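Local coordinates for glycoside hydrolase family 81 (Clostridium thermocellum, PDB 6FOP), which probably hydrolyses beta-1,3-glucans such as laminarin, as a family 81 glycoside hydrolase of the Clostridium thermocellum cellulosome, at residues L449-A455 and R463-N469; N570-H574 and E601-C606; H273-L277 and K289-G293; S50-Y54 and A483-G488. All blocks are in the same frame, centred on the assembly; numbering follows the deposited sequence. Where two conformers were deposited one is given.

Contact 1. Residues L449-A455 and R463-N469; sequences LLIKDIA and RFPFLRN. With CA (calcium ion), chain B.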
loop_
_atom_site.group_PDB
_atom_site.type_symbol
_atom_site.label_atom_id
_atom_site.label_comp_id
_atom_site.label_asym_id
_atom_site.label_seq_id
_atom_site.Cartn_x
_atom_site.Cartn_y
_atom_site.Cartn_z
ATOM N N LEU A 449 -5.580 16.469 -8.839
ATOM C CA LEU A 449 -4.109 16.476 -8.827
ATOM C C LEU A 449 -3.525 15.818 -7.555
ATOM O O LEU A 449 -2.514 15.111 -7.618
ATOM C CB LEU A 449 -3.545 17.879 -9.026
ATOM C CG LEU A 449 -3.656 18.520 -10.411
ATOM C CD1 LEU A 449 -2.846 19.807 -10.399
ATOM C CD2 LEU A 449 -3.105 17.651 -11.506
ATOM N N LEU A 450 -4.174 16.012 -6.397
ATOM C CA LEU A 450 -3.753 15.298 -5.171
ATOM C C LEU A 450 -3.951 13.802 -5.350
ATOM O O LEU A 450 -3.088 13.010 -4.945
ATOM C CB LEU A 450 -4.501 15.771 -3.901
ATOM C CG LEU A 450 -3.892 16.962 -3.188
ATOM C CD1 LEU A 450 -3.882 18.220 -4.007
ATOM C CD2 LEU A 450 -4.611 17.188 -1.854
ATOM N N ILE A 451 -5.074 13.401 -5.949
ATOM C CA ILE A 451 -5.298 11.984 -6.232
ATOM C C ILE A 451 -4.177 11.440 -7.140
ATOM O O ILE A 451 -3.616 10.372 -6.862
ATOM C CB ILE A 451 -6.678 11.703 -6.869
ATOM C CG1 ILE A 451 -7.800 12.180 -5.924
ATOM C CG2 ILE A 451 -6.822 10.205 -7.202
ATOM C CD1 ILE A 451 -9.192 12.025 -6.492
ATOM N N LYS A 452 -3.842 12.186 -8.188
ATOM C CA LYS A 452 -2.803 11.761 -9.115
ATOM C C LYS A 452 -1.442 11.726 -8.467
ATOM O O LYS A 452 -0.626 10.850 -8.807
ATOM C CB LYS A 452 -2.773 12.600 -10.408
ATOM C CG LYS A 452 -3.937 12.332 -11.314
ATOM C CD LYS A 452 -3.931 13.267 -12.514
ATOM C CE LYS A 452 -4.853 12.773 -13.610
ATOM N NZ LYS A 452 -4.238 11.667 -14.375
ATOM N N ASP A 453 -1.129 12.632 -7.546
ATOM C CA ASP A 453 0.156 12.535 -6.900
ATOM C C ASP A 453 0.317 11.201 -6.155
ATOM O O ASP A 453 1.383 10.596 -6.223
ATOM C CB ASP A 453 0.411 13.694 -5.933
ATOM C CG ASP A 453 1.785 13.606 -5.294
ATOM O OD1 ASP A 453 2.804 13.856 -6.006
ATOM O OD2 ASP A 453 1.848 13.257 -4.098
ATOM N N ILE A 454 -0.731 10.735 -5.454
ATOM C CA ILE A 454 -0.597 9.540 -4.627
ATOM C C ILE A 454 -1.018 8.249 -5.304
ATOM O O ILE A 454 -0.561 7.181 -4.897
ATOM C CB ILE A 454 -1.338 9.684 -3.291
ATOM C CG1 ILE A 454 -2.877 9.752 -3.454
ATOM C CG2 ILE A 454 -0.773 10.897 -2.545
ATOM C CD1 ILE A 454 -3.625 9.786 -2.127
ATOM N N ALA A 455 -1.824 8.351 -6.355
ATOM C CA ALA A 455 -2.545 7.217 -6.937
ATOM C C ALA A 455 -2.953 7.491 -8.395
ATOM O O ALA A 455 -4.053 7.185 -8.802
ATOM C CB ALA A 455 -3.746 6.851 -6.084
ATOM N N ARG A 463 2.922 13.446 -15.742
ATOM C CA ARG A 463 3.230 14.402 -14.676
ATOM C C ARG A 463 3.439 13.729 -13.325
ATOM O O ARG A 463 4.085 14.291 -12.452
ATOM C CB ARG A 463 2.093 15.420 -14.538
ATOM C CG ARG A 463 1.878 16.284 -15.772
ATOM C CD ARG A 463 0.629 17.153 -15.642
ATOM N NE ARG A 463 -0.559 16.307 -15.489
ATOM C CZ ARG A 463 -1.779 16.730 -15.177
ATOM N NH1 ARG A 463 -2.021 18.025 -14.993
ATOM N NH2 ARG A 463 -2.752 15.843 -15.045
ATOM N N PHE A 464 2.868 12.536 -13.160
ATOM C CA PHE A 464 2.931 11.777 -11.911
ATOM C C PHE A 464 3.152 10.320 -12.269
ATOM O O PHE A 464 2.624 9.861 -13.272
ATOM C CB PHE A 464 1.615 11.911 -11.114
ATOM C CG PHE A 464 1.244 13.343 -10.795
ATOM C CD1 PHE A 464 1.847 14.010 -9.754
ATOM C CD2 PHE A 464 0.362 14.035 -11.609
ATOM C CE1 PHE A 464 1.545 15.326 -9.489
ATOM C CE2 PHE A 464 0.056 15.356 -11.353
ATOM C CZ PHE A 464 0.645 16.001 -10.290
ATOM N N PRO A 465 3.895 9.583 -11.429
ATOM C CA PRO A 465 4.121 8.186 -11.739
ATOM C C PRO A 465 2.862 7.360 -11.470
ATOM O O PRO A 465 1.938 7.825 -10.775
ATOM C CB PRO A 465 5.263 7.813 -10.805
ATOM C CG PRO A 465 5.026 8.655 -9.588
ATOM C CD PRO A 465 4.446 9.951 -10.114
ATOM N N PHE A 466 2.803 6.157 -12.004
ATOM C CA PHE A 466 1.652 5.274 -11.837
ATOM C C PHE A 466 1.583 4.765 -10.405
ATOM O O PHE A 466 2.546 4.192 -9.905
ATOM C CB PHE A 466 1.762 4.102 -12.805
ATOM C CG PHE A 466 0.573 3.188 -12.810
ATOM C CD1 PHE A 466 -0.625 3.581 -13.382
ATOM C CD2 PHE A 466 0.679 1.900 -12.328
ATOM C CE1 PHE A 466 -1.692 2.717 -13.394
ATOM C CE2 PHE A 466 -0.389 1.029 -12.356
ATOM C CZ PHE A 466 -1.569 1.445 -12.895
ATOM N N LEU A 467 0.464 5.007 -9.732
ATOM C CA LEU A 467 0.204 4.481 -8.385
ATOM C C LEU A 467 1.370 4.640 -7.426
ATOM O O LEU A 467 1.958 3.646 -6.939
ATOM C CB LEU A 467 -0.252 3.016 -8.460
ATOM C CG LEU A 467 -1.515 2.669 -9.229
ATOM C CD1 LEU A 467 -1.799 1.179 -9.113
ATOM C CD2 LEU A 467 -2.720 3.503 -8.761
ATOM N N ARG A 468 1.693 5.887 -7.112
ATOM C CA ARG A 468 2.858 6.146 -6.278
ATOM C C ARG A 468 2.930 5.306 -5.018
ATOM O O ARG A 468 3.776 4.399 -4.896
ATOM C CB ARG A 468 3.016 7.630 -5.929
ATOM C CG ARG A 468 4.322 7.947 -5.218
ATOM C CD ARG A 468 4.358 9.324 -4.588
ATOM N NE ARG A 468 4.047 10.359 -5.563
ATOM C CZ ARG A 468 4.906 10.872 -6.444
ATOM N NH1 ARG A 468 6.185 10.469 -6.506
ATOM N NH2 ARG A 468 4.485 11.775 -7.313
ATOM N N ASN A 469 2.060 5.575 -4.035
ATOM C CA ASN A 469 2.249 4.912 -2.745
ATOM C C ASN A 469 1.861 3.434 -2.708
ATOM O O ASN A 469 2.453 2.661 -1.936
ATOM C CB ASN A 469 1.578 5.686 -1.636
ATOM C CG ASN A 469 2.245 7.021 -1.424
ATOM O OD1 ASN A 469 1.837 8.011 -2.055
ATOM N ND2 ASN A 469 3.272 7.072 -0.605
HETATM CA CA CA B . 3.662 2.265 -6.168
HETATM O O HOH W 1 0.819 8.362 -8.339
HETATM O O HOH W 2 3.409 1.882 -8.513
HETATM O O HOH W 3 4.374 1.653 -3.931
HETATM O O HOH W 4 4.879 0.173 -6.427
HETATM O O HOH W 5 5.697 3.318 -6.812
#

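Contact 2. Residues N570-H574 and E601-C606; sequences NSEKH and EMLREC. With NI (nickel (II) ion), chain C.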
loop_
_atom_site.group_PDB
_atom_site.type_symbol
_atom_site.label_atom_id
_atom_site.label_comp_id
_atom_site.label_asym_id
_atom_site.label_seq_id
_atom_site.Cartn_x
_atom_site.Cartn_y
_atom_site.Cartn_z
ATOM N N ASN A 570 1.714 0.722 24.440
ATOM C CA ASN A 570 1.209 -0.349 23.589
ATOM C C ASN A 570 -0.198 -0.064 23.053
ATOM O O ASN A 570 -0.573 -0.567 21.984
ATOM C CB ASN A 570 1.324 -1.714 24.285
ATOM C CG ASN A 570 2.766 -2.143 24.455
ATOM O OD1 ASN A 570 3.385 -2.005 25.534
ATOM N ND2 ASN A 570 3.331 -2.577 23.386
ATOM N N SER A 571 -0.949 0.790 23.747
ATOM C CA SER A 571 -2.194 1.305 23.180
ATOM C C SER A 571 -1.943 2.124 21.912
ATOM O O SER A 571 -2.656 1.952 20.907
ATOM C CB SER A 571 -2.982 2.093 24.203
ATOM O OG SER A 571 -4.166 2.584 23.618
ATOM N N GLU A 572 -0.958 3.023 21.962
ATOM C CA GLU A 572 -0.556 3.750 20.760
ATOM C C GLU A 572 -0.041 2.801 19.660
ATOM O O GLU A 572 -0.399 2.955 18.495
ATOM C CB GLU A 572 0.487 4.826 21.080
ATOM C CG GLU A 572 -0.099 5.944 21.939
ATOM C CD GLU A 572 0.964 6.845 22.501
ATOM O OE1 GLU A 572 1.313 7.829 21.821
ATOM O OE2 GLU A 572 1.459 6.555 23.624
ATOM N N LYS A 573 0.751 1.793 20.039
ATOM C CA LYS A 573 1.279 0.889 19.040
ATOM C C LYS A 573 0.157 0.178 18.283
ATOM O O LYS A 573 0.225 0.037 17.058
ATOM C CB LYS A 573 2.235 -0.131 19.655
ATOM C CG LYS A 573 3.509 0.480 20.208
ATOM C CD LYS A 573 4.479 -0.569 20.716
ATOM C CE LYS A 573 5.651 0.089 21.419
ATOM N NZ LYS A 573 6.691 -0.877 21.831
ATOM N N HIS A 574 -0.879 -0.261 18.994
ATOM C CA HIS A 574 -2.048 -0.888 18.364
ATOM C C HIS A 574 -2.900 0.145 17.588
ATOM O O HIS A 574 -3.348 -0.123 16.465
ATOM C CB HIS A 574 -2.877 -1.597 19.443
ATOM C CG HIS A 574 -2.334 -2.938 19.812
ATOM N ND1 HIS A 574 -3.022 -4.102 19.594
ATOM C CD2 HIS A 574 -1.138 -3.302 20.315
ATOM C CE1 HIS A 574 -2.292 -5.125 19.969
ATOM N NE2 HIS A 574 -1.148 -4.666 20.419
ATOM N N GLU A 601 -4.481 -8.383 24.096
ATOM C CA GLU A 601 -3.017 -8.348 24.029
ATOM C C GLU A 601 -2.508 -6.955 24.417
ATOM O O GLU A 601 -1.548 -6.803 25.166
ATOM C CB GLU A 601 -2.514 -8.667 22.620
ATOM C CG GLU A 601 -1.041 -8.325 22.422
ATOM C CD GLU A 601 -0.462 -8.646 21.059
ATOM O OE1 GLU A 601 -0.438 -9.825 20.698
ATOM O OE2 GLU A 601 -0.018 -7.707 20.358
ATOM N N MET A 602 -3.137 -5.932 23.847
ATOM C CA MET A 602 -2.776 -4.542 24.136
ATOM C C MET A 602 -2.821 -4.246 25.649
ATOM O O MET A 602 -1.878 -3.662 26.200
ATOM C CB MET A 602 -3.695 -3.604 23.311
ATOM C CG MET A 602 -3.517 -2.113 23.555
ATOM S SD MET A 602 -4.365 -1.471 25.013
ATOM C CE MET A 602 -6.056 -1.866 24.587
ATOM N N LEU A 603 -3.870 -4.703 26.325
ATOM C CA LEU A 603 -3.983 -4.513 27.773
ATOM C C LEU A 603 -2.847 -5.208 28.527
ATOM O O LEU A 603 -2.239 -4.620 29.445
ATOM C CB LEU A 603 -5.328 -5.027 28.284
ATOM C CG LEU A 603 -6.595 -4.298 27.853
ATOM C CD1 LEU A 603 -7.775 -4.942 28.555
ATOM C CD2 LEU A 603 -6.510 -2.815 28.185
ATOM N N ARG A 604 -2.590 -6.467 28.158
ATOM C CA ARG A 604 -1.513 -7.221 28.794
ATOM C C ARG A 604 -0.169 -6.511 28.641
ATOM O O ARG A 604 0.620 -6.412 29.566
ATOM C CB ARG A 604 -1.420 -8.627 28.221
ATOM C CG ARG A 604 -2.507 -9.573 28.672
ATOM C CD ARG A 604 -2.093 -11.016 28.408
ATOM N NE ARG A 604 -1.849 -11.259 26.984
ATOM C CZ ARG A 604 -2.791 -11.499 26.064
ATOM N NH1 ARG A 604 -4.079 -11.530 26.386
ATOM N NH2 ARG A 604 -2.437 -11.716 24.807
ATOM N N GLU A 605 0.075 -6.012 27.433
ATOM C CA GLU A 605 1.322 -5.323 27.137
ATOM C C GLU A 605 1.442 -3.993 27.866
ATOM O O GLU A 605 2.541 -3.588 28.235
ATOM C CB GLU A 605 1.489 -5.153 25.626
ATOM C CG GLU A 605 1.634 -6.493 24.924
ATOM C CD GLU A 605 1.460 -6.456 23.423
ATOM O OE1 GLU A 605 0.784 -5.554 22.854
ATOM O OE2 GLU A 605 1.928 -7.416 22.783
ATOM N N CYS A 606 0.315 -3.292 28.047
ATOM C CA CYS A 606 0.318 -2.060 28.830
ATOM C C CYS A 606 0.422 -2.310 30.341
ATOM O O CYS A 606 0.777 -1.407 31.082
ATOM C CB CYS A 606 -0.942 -1.218 28.559
ATOM S SG CYS A 606 -1.037 -0.544 26.900
HETATM NI NI NI C . 0.452 -5.859 20.956
#

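Contact 3. Residues H273-L277 and K289-G293; sequences HILPL and KTIQG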
loop_
_atom_site.group_PDB
_atom_site.type_symbol
_atom_site.label_atom_id
_atom_site.label_comp_id
_atom_site.label_asym_id
_atom_site.label_seq_id
_atom_site.Cartn_x
_atom_site.Cartn_y
_atom_site.Cartn_z
ATOM N N HIS A 273 -9.007 -19.410 -8.915
ATOM C CA HIS A 273 -8.602 -19.120 -10.299
ATOM C C HIS A 273 -7.176 -19.546 -10.619
ATOM O O HIS A 273 -6.678 -19.211 -11.672
ATOM C CB HIS A 273 -8.788 -17.637 -10.596
ATOM C CG HIS A 273 -10.158 -17.138 -10.273
ATOM N ND1 HIS A 273 -11.251 -17.504 -11.025
ATOM C CD2 HIS A 273 -10.632 -16.383 -9.249
ATOM C CE1 HIS A 273 -12.336 -16.944 -10.518
ATOM N NE2 HIS A 273 -11.988 -16.265 -9.436
ATOM N N ILE A 274 -6.540 -20.261 -9.712
ATOM C CA ILE A 274 -5.181 -20.734 -9.902
ATOM C C ILE A 274 -5.080 -22.231 -9.584
ATOM O O ILE A 274 -5.863 -22.766 -8.793
ATOM C CB ILE A 274 -4.184 -19.935 -9.031
ATOM C CG1 ILE A 274 -4.500 -20.056 -7.531
ATOM C CG2 ILE A 274 -4.112 -18.493 -9.468
ATOM C CD1 ILE A 274 -3.504 -19.382 -6.628
ATOM N N LEU A 275 -4.066 -22.871 -10.175
ATOM C CA LEU A 275 -3.728 -24.277 -9.935
ATOM C C LEU A 275 -2.242 -24.328 -9.583
ATOM O O LEU A 275 -1.411 -24.562 -10.450
ATOM C CB LEU A 275 -4.056 -25.131 -11.157
ATOM C CG LEU A 275 -5.534 -25.446 -11.304
ATOM C CD1 LEU A 275 -5.799 -26.076 -12.656
ATOM C CD2 LEU A 275 -6.001 -26.371 -10.174
ATOM N N PRO A 276 -1.901 -24.133 -8.306
ATOM C CA PRO A 276 -0.501 -24.037 -7.922
ATOM C C PRO A 276 0.343 -25.248 -8.297
ATOM O O PRO A 276 -0.132 -26.376 -8.311
ATOM C CB PRO A 276 -0.563 -23.861 -6.416
ATOM C CG PRO A 276 -1.863 -23.154 -6.222
ATOM C CD PRO A 276 -2.778 -23.880 -7.153
ATOM N N LEU A 277 1.602 -24.947 -8.579
ATOM C CA LEU A 277 2.645 -25.929 -8.729
ATOM C C LEU A 277 2.972 -26.484 -7.349
ATOM O O LEU A 277 2.506 -25.964 -6.338
ATOM C CB LEU A 277 3.889 -25.267 -9.326
ATOM C CG LEU A 277 3.752 -24.624 -10.706
ATOM C CD1 LEU A 277 5.042 -23.906 -11.042
ATOM C CD2 LEU A 277 3.415 -25.649 -11.764
ATOM N N LYS A 289 3.228 -19.365 -2.756
ATOM C CA LYS A 289 2.937 -20.437 -3.693
ATOM C C LYS A 289 3.437 -20.044 -5.069
ATOM O O LYS A 289 3.833 -18.905 -5.310
ATOM C CB LYS A 289 1.439 -20.786 -3.704
ATOM C CG LYS A 289 0.956 -21.345 -2.378
ATOM C CD LYS A 289 -0.486 -21.860 -2.511
ATOM C CE LYS A 289 -0.981 -22.408 -1.196
ATOM N NZ LYS A 289 -2.377 -22.909 -1.348
ATOM N N THR A 290 3.452 -21.017 -5.970
ATOM C CA THR A 290 3.868 -20.762 -7.334
ATOM C C THR A 290 2.841 -21.260 -8.330
ATOM O O THR A 290 2.115 -22.230 -8.087
ATOM C CB THR A 290 5.237 -21.388 -7.644
ATOM O OG1 THR A 290 5.210 -22.808 -7.449
ATOM C CG2 THR A 290 6.342 -20.739 -6.845
ATOM N N ILE A 291 2.829 -20.611 -9.501
ATOM C CA ILE A 291 2.002 -21.037 -10.629
ATOM C C ILE A 291 2.852 -20.948 -11.888
ATOM O O ILE A 291 3.860 -20.223 -11.908
ATOM C CB ILE A 291 0.729 -20.177 -10.814
ATOM C CG1 ILE A 291 1.091 -18.707 -11.091
ATOM C CG2 ILE A 291 -0.143 -20.316 -9.560
ATOM C CD1 ILE A 291 -0.094 -17.862 -11.419
ATOM N N GLN A 292 2.458 -21.703 -12.892
ATOM C CA GLN A 292 3.019 -21.551 -14.229
ATOM C C GLN A 292 2.103 -20.658 -15.016
ATOM O O GLN A 292 0.908 -20.954 -15.156
ATOM C CB GLN A 292 3.118 -22.900 -14.934
ATOM C CG GLN A 292 3.424 -22.835 -16.438
ATOM C CD GLN A 292 4.644 -22.076 -16.786
ATOM O OE1 GLN A 292 4.611 -21.229 -17.690
ATOM N NE2 GLN A 292 5.757 -22.394 -16.126
ATOM N N GLY A 293 2.680 -19.626 -15.600
ATOM C CA GLY A 293 1.943 -18.787 -16.529
ATOM C C GLY A 293 2.457 -17.388 -16.534
ATOM O O GLY A 293 3.254 -16.989 -15.660
HETATM O O HOH W 6 0.031 -23.359 -12.589
HETATM O O HOH W 7 2.708 -23.701 -4.845
#

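Contact 4. Residues S50-Y54 and A483-G488; sequences SLPIY and AGFADG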
loop_
_atom_site.group_PDB
_atom_site.type_symbol
_atom_site.label_atom_id
_atom_site.label_comp_id
_atom_site.label_asym_id
_atom_site.label_seq_id
_atom_site.Cartn_x
_atom_site.Cartn_y
_atom_site.Cartn_z
ATOM N N SER A 50 22.472 1.052 -4.341
ATOM C CA SER A 50 21.161 0.892 -3.762
ATOM C C SER A 50 21.320 0.496 -2.321
ATOM O O SER A 50 22.429 0.172 -1.868
ATOM C CB SER A 50 20.334 -0.197 -4.476
ATOM O OG SER A 50 20.699 -1.519 -4.092
ATOM N N LEU A 51 20.196 0.467 -1.617
ATOM C CA LEU A 51 20.066 -0.265 -0.355
ATOM C C LEU A 51 19.471 -1.629 -0.709
ATOM O O LEU A 51 19.197 -1.906 -1.891
ATOM C CB LEU A 51 19.177 0.504 0.654
ATOM C CG LEU A 51 19.901 1.565 1.481
ATOM C CD1 LEU A 51 20.877 0.954 2.475
ATOM C CD2 LEU A 51 20.576 2.636 0.650
ATOM N N PRO A 52 19.313 -2.516 0.273
ATOM C CA PRO A 52 18.732 -3.813 -0.096
ATOM C C PRO A 52 17.352 -3.704 -0.719
ATOM O O PRO A 52 16.511 -2.904 -0.268
ATOM C CB PRO A 52 18.725 -4.581 1.236
ATOM C CG PRO A 52 19.855 -3.975 2.000
ATOM C CD PRO A 52 19.730 -2.509 1.690
ATOM N N ILE A 53 17.114 -4.566 -1.712
ATOM C CA ILE A 53 15.946 -4.538 -2.577
ATOM C C ILE A 53 15.131 -5.789 -2.267
ATOM O O ILE A 53 15.553 -6.899 -2.568
ATOM C CB ILE A 53 16.359 -4.553 -4.066
ATOM C CG1 ILE A 53 17.387 -3.456 -4.381
ATOM C CG2 ILE A 53 15.128 -4.476 -4.969
ATOM C CD1 ILE A 53 16.871 -2.049 -4.239
ATOM N N TYR A 54 13.952 -5.603 -1.634
ATOM C CA TYR A 54 13.172 -6.720 -1.155
ATOM C C TYR A 54 12.094 -7.071 -2.153
ATOM O O TYR A 54 10.976 -6.579 -2.087
ATOM C CB TYR A 54 12.612 -6.450 0.263
ATOM C CG TYR A 54 13.706 -6.412 1.326
ATOM C CD1 TYR A 54 14.360 -5.227 1.631
ATOM C CD2 TYR A 54 14.140 -7.573 1.963
ATOM C CE1 TYR A 54 15.398 -5.187 2.565
ATOM C CE2 TYR A 54 15.170 -7.529 2.879
ATOM C CZ TYR A 54 15.784 -6.334 3.191
ATOM O OH TYR A 54 16.804 -6.360 4.110
ATOM N N ALA A 483 13.185 4.381 0.513
ATOM C CA ALA A 483 13.522 3.014 0.974
ATOM C C ALA A 483 15.000 2.879 1.352
ATOM O O ALA A 483 15.616 1.816 1.225
ATOM C CB ALA A 483 13.108 1.969 -0.040
ATOM N N GLY A 484 15.573 3.931 1.905
ATOM C CA GLY A 484 16.999 4.000 2.223
ATOM C C GLY A 484 17.312 3.416 3.598
ATOM O O GLY A 484 17.951 4.074 4.432
ATOM N N PHE A 485 16.927 2.159 3.788
ATOM C CA PHE A 485 17.099 1.441 5.056
ATOM C C PHE A 485 17.566 0.021 4.743
ATOM O O PHE A 485 17.220 -0.537 3.701
ATOM C CB PHE A 485 15.755 1.350 5.795
ATOM C CG PHE A 485 15.137 2.663 6.104
ATOM C CD1 PHE A 485 15.477 3.320 7.266
ATOM C CD2 PHE A 485 14.161 3.214 5.270
ATOM C CE1 PHE A 485 14.890 4.538 7.566
ATOM C CE2 PHE A 485 13.550 4.423 5.579
ATOM C CZ PHE A 485 13.925 5.085 6.721
ATOM N N ALA A 486 18.350 -0.564 5.645
ATOM C CA ALA A 486 18.734 -1.960 5.508
ATOM C C ALA A 486 17.536 -2.876 5.309
ATOM O O ALA A 486 17.635 -3.864 4.580
ATOM C CB ALA A 486 19.528 -2.424 6.718
ATOM N N ASP A 487 16.420 -2.569 5.985
ATOM C CA ASP A 487 15.208 -3.382 5.892
ATOM C C ASP A 487 14.225 -2.974 4.814
ATOM O O ASP A 487 13.095 -3.499 4.763
ATOM C CB ASP A 487 14.532 -3.421 7.260
ATOM C CG ASP A 487 15.343 -4.211 8.265
ATOM O OD1 ASP A 487 16.006 -5.202 7.871
ATOM O OD2 ASP A 487 15.357 -3.837 9.426
ATOM N N GLY A 488 14.665 -2.083 3.936
ATOM C CA GLY A 488 13.866 -1.691 2.789
ATOM C C GLY A 488 12.844 -0.614 3.085
ATOM O O GLY A 488 13.105 0.293 3.884
HETATM O O HOH W 8 15.301 -0.550 -0.025
#

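Contact 1. Residues L449-A455 and R463-N469
Phe464 and Arg468 press against the C-terminal part of helix 440-455 from two sides of Asp453. The ring of Phe464 lies with one face over the Lys452-Asp453 peptide, its CD1 3.6 Å from Asp453 CA and its CD2 3.7 Å from Lys452 CB, while Leu449 CD2 meets the ring at CE2. Next to it, Arg468 sets CG anti to its own N (chi1 -172°) and then bends at chi3, which turns the guanidinium back toward Asp453. Its NE donates to Asp453 O at 2.8 Å, with an N-H...O angle of 149°, and NH2 forms a salt bridge to Asp453 OD1 at 3.0 Å, the hydrogen bond within it being weak. His416, Thr399 and Leu400 also hold the Asp453 carboxylate. Further along, Asn469 N donates to Ile454 O at 3.2 Å, and a water links Arg468 N, as donor to it, with the carbonyls of Lys452 and Pro465.

The other end is looser. Lys452 and Arg463 are partly exposed, NZ and NH2 4.5 Å apart; Asp461 forms salt bridges with both and probably offsets their repulsion.

Farther along the loop, Leu467 O and Arg468 O bind calcium, the first at 2.3 Å, with Phe470 O and four waters completing seven ligands. Helix 440-455 is backed by helices 416-433, 494-511 and 514-534, and the returning loop packs its Leu467 side chain on the last of these while its carbonyls bind the calcium.

Contact 2. Residues N570-H574 and E601-C606
A nickel(II) ion is gripped from both helices: Glu605 OE1 coordinates it at 1.9 Å, and His574 NE2 reaches the same metal from the facing helix at 2.1 Å. Glu601 OE2 makes the third coordination bond at 2.0 Å; it sits one helical turn before Glu605, so both carboxylates leave the same side of helix 592-606. His562 supplies the fourth.

Around the metal the flat groups are turned well apart. Glu601 OE2 approaches the imidazole of His574 at its edge, in plane, yet the carboxylate itself stands nearly perpendicular to the ring (88°). Met602 CB sits 3.7 Å from the ring centroid and only 6° off its normal, a CH-pi contact that covers one face. The other ring nitrogen, ND1, is hydrogen-bonded to Asn598, which helps fix the ring's rotation; Asn550 and His549 hold the second oxygens of Glu601 and Glu605.

Away from the nickel, the packing is by Asn570 CB on Glu605 CB, 3.7 Å apart, and by the two sulfurs. Met602 SD lies 3.9 Å from Ser571 CB, and Cys606 SG is 3.4 Å from Ser571 N. The short helical segments run roughly antiparallel, 149° between directions.

Two imidazoles and two carboxylates make a donor set that would suit several divalent ions, so nickel need not be the native metal. Either way, the ion links the two helices and the His562 loop, and the second-shell hydrogen bonds probably help orient the ligands.

Contact 3. Residues H273-L277 and K289-G293
Thr290 turns OG1 between its backbone N and carbonyl carbon (chi1 59°), so that the hydroxyl faces Leu277, whose CB is 3.4 Å from OG1. The hydroxyl itself is spent on Tyr279 O. One residue on, Ile291 places CG2 anti to its carbonyl carbon, and that methyl comes to lie 4.1 Å from both Pro276 CA and Ile274 CB, touching the loop at both residues. Leu277 CD1 lies 3.8 Å from Ile291 C.

The direct polar tie is single: Leu277 N donates to Thr290 O at 2.8 Å. Pro276 CA makes a bent, weaker C-H...O contact with the same oxygen, 3.2 Å, so two neighbouring residues of the loop converge on one carbonyl. Water does the rest. One molecule donates to Leu277 O and accepts from Thr290 N; another joins Leu275 O to Gln292 N in the same fashion. The loop runs across the strand rather than along it, 93° between their directions.

Strand 286-292 is the middle one of a three-stranded antiparallel sheet, and the loop 273-277 crosses it before the chain enters strand 280-283. Ile274 and Ile291 continue the apolar patch onto Leu263 of strand 260-263, and Trp268 makes a cation-pi contact with Lys289. Two waters serve the N-H of Thr290 and Gln292 and the C=O of Leu275 and Leu277, so these groups find partners although the loop crosses the strand.

Contact 4. Residues S50-Y54 and A483-G488
Tyr54 OH and Ala486 O form the one direct hydrogen bond of the contact, 2.7 Å long. The tyrosine donates, and the carbonyl lies at the ring edge, in plane. His85 N donates to the same hydroxyl, so the phenol is held as donor and acceptor at once. A water adds a second polar bridge, lying 2.7 Å from both Pro52 O and Ala483 O.

Van der Waals contact is made almost wholly by side chains of 50-54 against backbone of 483-488. With CG anti to its carbonyl carbon (chi1 -85°), Leu51 lies against the peptide after Gly484, its CG 3.8 Å from Gly484 C, while its CB is 3.8 Å from the carbonyl oxygens of both Ala483 and Phe485. Pro52 puts CG 3.4 Å from Ala486 O. Tyr54 CE1 packs 3.4 Å from Asp487 C, and CD1 reaches Gly488 CA.

Turns shape the surface these side chains meet. Gly484 is the centre of an inverse gamma turn whose Phe485 N to Ala483 O bond is weak, and a type I turn follows, closed by Gly488 N to Phe485 O at 3.0 Å. Phe485 points off the other way, edge-to-face with Trp556.

Strand 53-54 is an outermost strand of the seven-stranded sheet near the N terminus; the 483-488 turns lead into strand 490-491 of the family 81 domain. The polar part of the joint rests on carbonyls of the two turns: Ala486 O accepts the tyrosine's hydrogen bond, Ala483 O shares a water, and the carbonyls of Ala483, Phe485 and Ala486 also touch leucine or proline carbons.

In the fold
The four contacts are separate sites, none touching another. Contact 4 pairs residues more than 400 positions apart, and contacts 3 and 1 follow one another inside the loop it closes; contact 2 comes later in the chain. Contacts 1 and 4 are the closest pair, centres about 22 Å apart, whereas contacts 2 and 3 are about 39 Å apart. Contacts 1 and 2 both lie in the helical C-terminal family 81 domain, each with a metal: calcium at a helix-to-loop return, nickel between two helices. Contact 3 belongs to a small three-stranded sheet earlier in the chain. Contact 4 joins the N-terminal beta region to the helical domain, so that residues far apart in sequence meet there.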